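PDB 3U07: uncharacterized protein VPA0106 from Vibrio parahaemolyticus, which is of unknown function but pairs a DUF1254 region with a DUF1214 region in a single chain, and probably carries a signal peptide. Local coordinates for residues T77-T82 with R413-D418. The protein carries 2 engineered substitutions. Numbering follows the deposited sequence.
Sequences TINNDT and RFYGAD
R413, on strand 408-417, and Y415, at the corner where the chain turns, meet the loop T77-D81 through their side chains alone, the closest CA atoms, those of N79 and R413, lying 8.8 Å apart. R413 bridges that gap with a chain stretched from CG to NE, and chi4 of 90° turns the guanidinium out of the line of the chain. The CA of N79, a poorly ordered residue whose contacts are less certain, lies over one face of this group, 3.9 Å above its plane, and OD1 of N79 lies over the same face, 3.1 Å from R413 NE, at an angle too poor for a hydrogen bond. T77 O sits at the guanidinium edge, 3.1 Å from R413 NH2, again poorly angled. The firmer polar partner of R413 is the hydroxyl of Y353, reached by NH1; that hydroxyl also bonds I78 O, so strand 347-354 ties both segments together. Y415 supplies the one hydrogen bond across the contact: its OH donates to the anti lone pair of D81 OD2 over 2.8 Å, with the carboxylate plane turned 78° from the ring. The same OD2 is bonded to S349 OG and rests 3.4 Å from R413 CD, while N79 ND2 comes to 3.0 Å from Y415 OH, near the ring plane, but is poorly angled for a hydrogen bond. F347 stacks on that ring. The contact thus joins the loop leading into strand 82-90, in the DUF1254 region, to the sheet of the DUF1214 region. D81 OD2 and R413 NE, 4.4 Å apart, form no salt bridge, though their opposite charges probably attract, and two hydroxyls, those of Y415 and S349, hold the buried carboxylate oxygen.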
loop_
_atom_site.group_PDB
_atom_site.type_symbol
_atom_site.label_atom_id
_atom_site.label_comp_id
_atom_site.label_asym_id
_atom_site.label_seq_id
_atom_site.Cartn_x
_atom_site.Cartn_y
_atom_site.Cartn_z
ATOM N N THR A 77 -8.491 6.259 7.872
ATOM C CA THR A 77 -7.183 6.818 8.216
ATOM C C THR A 77 -6.366 7.041 6.940
ATOM O O THR A 77 -5.253 6.524 6.801
ATOM C CB THR A 77 -6.386 5.879 9.155
ATOM O OG1 THR A 77 -7.223 5.456 10.235
ATOM C CG2 THR A 77 -5.177 6.601 9.727
ATOM N N ILE A 78 -6.925 7.819 6.014
ATOM C CA ILE A 78 -6.269 8.102 4.739
ATOM C C ILE A 78 -5.476 9.410 4.728
ATOM O O ILE A 78 -5.804 10.366 5.437
ATOM C CB ILE A 78 -7.297 8.142 3.582
ATOM C CG1 ILE A 78 -6.567 8.118 2.233
ATOM C CG2 ILE A 78 -8.173 9.385 3.708
ATOM C CD1 ILE A 78 -7.485 8.176 1.024
ATOM N N ASN A 79 -4.438 9.431 3.895
ATOM C CA ASN A 79 -3.531 10.567 3.731
ATOM C C ASN A 79 -4.170 11.928 3.505
ATOM O O ASN A 79 -5.122 12.061 2.737
ATOM C CB ASN A 79 -2.586 10.312 2.554
ATOM C CG ASN A 79 -1.633 9.164 2.801
ATOM O OD1 ASN A 79 -1.965 8.204 3.497
ATOM N ND2 ASN A 79 -0.445 9.245 2.210
ATOM N N ASN A 80 -3.627 12.935 4.181
ATOM C CA ASN A 80 -4.072 14.315 4.022
ATOM C C ASN A 80 -2.883 14.941 3.289
ATOM O O ASN A 80 -2.809 16.158 3.087
ATOM C CB ASN A 80 -4.270 14.988 5.386
ATOM C CG ASN A 80 -4.866 16.386 5.270
ATOM O OD1 ASN A 80 -5.800 16.611 4.499
ATOM N ND2 ASN A 80 -4.341 17.324 6.054
ATOM N N ASP A 81 -1.961 14.068 2.879
ATOM C CA ASP A 81 -0.738 14.466 2.187
ATOM C C ASP A 81 -0.790 14.428 0.662
ATOM O O ASP A 81 -0.171 15.263 0.001
ATOM C CB ASP A 81 0.442 13.576 2.621
ATOM C CG ASP A 81 0.570 13.440 4.129
ATOM O OD1 ASP A 81 0.202 14.386 4.856
ATOM O OD2 ASP A 81 1.064 12.386 4.586
ATOM N N THR A 82 -1.526 13.475 0.099
ATOM C CA THR A 82 -1.548 13.330 -1.351
ATOM C C THR A 82 -2.885 13.062 -2.035
ATOM O O THR A 82 -3.843 12.618 -1.406
ATOM C CB THR A 82 -0.584 12.192 -1.768
ATOM O OG1 THR A 82 -0.912 10.998 -1.041
ATOM C CG2 THR A 82 0.861 12.568 -1.469
ATOM N N ARG A 413 3.610 10.176 9.372
ATOM C CA ARG A 413 4.061 9.521 8.150
ATOM C C ARG A 413 5.470 9.960 7.770
ATOM O O ARG A 413 5.831 11.130 7.908
ATOM C CB ARG A 413 3.071 9.804 7.014
ATOM C CG ARG A 413 1.701 9.172 7.250
ATOM C CD ARG A 413 0.762 9.382 6.078
ATOM N NE ARG A 413 -0.450 8.571 6.209
ATOM C CZ ARG A 413 -1.567 8.970 6.811
ATOM N NH1 ARG A 413 -1.645 10.181 7.345
ATOM N NH2 ARG A 413 -2.608 8.152 6.884
ATOM N N PHE A 414 6.268 9.005 7.307
ATOM C CA PHE A 414 7.649 9.278 6.924
ATOM C C PHE A 414 7.899 8.810 5.490
ATOM O O PHE A 414 7.708 7.638 5.161
ATOM C CB PHE A 414 8.615 8.556 7.870
ATOM C CG PHE A 414 8.279 8.712 9.331
ATOM C CD1 PHE A 414 7.256 7.966 9.909
ATOM C CD2 PHE A 414 9.003 9.594 10.136
ATOM C CE1 PHE A 414 6.955 8.090 11.267
ATOM C CE2 PHE A 414 8.712 9.728 11.500
ATOM C CZ PHE A 414 7.688 8.974 12.066
ATOM N N TYR A 415 8.326 9.737 4.645
ATOM C CA TYR A 415 8.605 9.442 3.245
ATOM C C TYR A 415 10.108 9.526 3.015
ATOM O O TYR A 415 10.695 10.600 3.113
ATOM C CB TYR A 415 7.872 10.451 2.368
ATOM C CG TYR A 415 6.375 10.418 2.562
ATOM C CD1 TYR A 415 5.568 9.574 1.794
ATOM C CD2 TYR A 415 5.767 11.198 3.538
ATOM C CE1 TYR A 415 4.191 9.512 1.998
ATOM C CE2 TYR A 415 4.394 11.141 3.753
ATOM C CZ TYR A 415 3.612 10.299 2.983
ATOM O OH TYR A 415 2.258 10.239 3.204
ATOM N N GLY A 416 10.722 8.386 2.718
ATOM C CA GLY A 416 12.155 8.349 2.499
ATOM C C GLY A 416 12.869 8.199 3.829
ATOM O O GLY A 416 13.960 8.738 4.033
ATOM N N ALA A 417 12.244 7.451 4.735
ATOM C CA ALA A 417 12.776 7.213 6.072
ATOM C C ALA A 417 14.036 6.360 6.081
ATOM O O ALA A 417 14.251 5.553 5.178
ATOM C CB ALA A 417 11.713 6.549 6.930
ATOM N N ASP A 418 14.860 6.536 7.116
ATOM C CA ASP A 418 16.089 5.761 7.251
ATOM C C ASP A 418 15.774 4.396 7.864
ATOM O O ASP A 418 14.617 4.100 8.158
ATOM C CB ASP A 418 17.134 6.527 8.087
ATOM C CG ASP A 418 16.784 6.613 9.574
ATOM O OD1 ASP A 418 15.663 6.243 9.980
ATOM O OD2 ASP A 418 17.653 7.066 10.347
#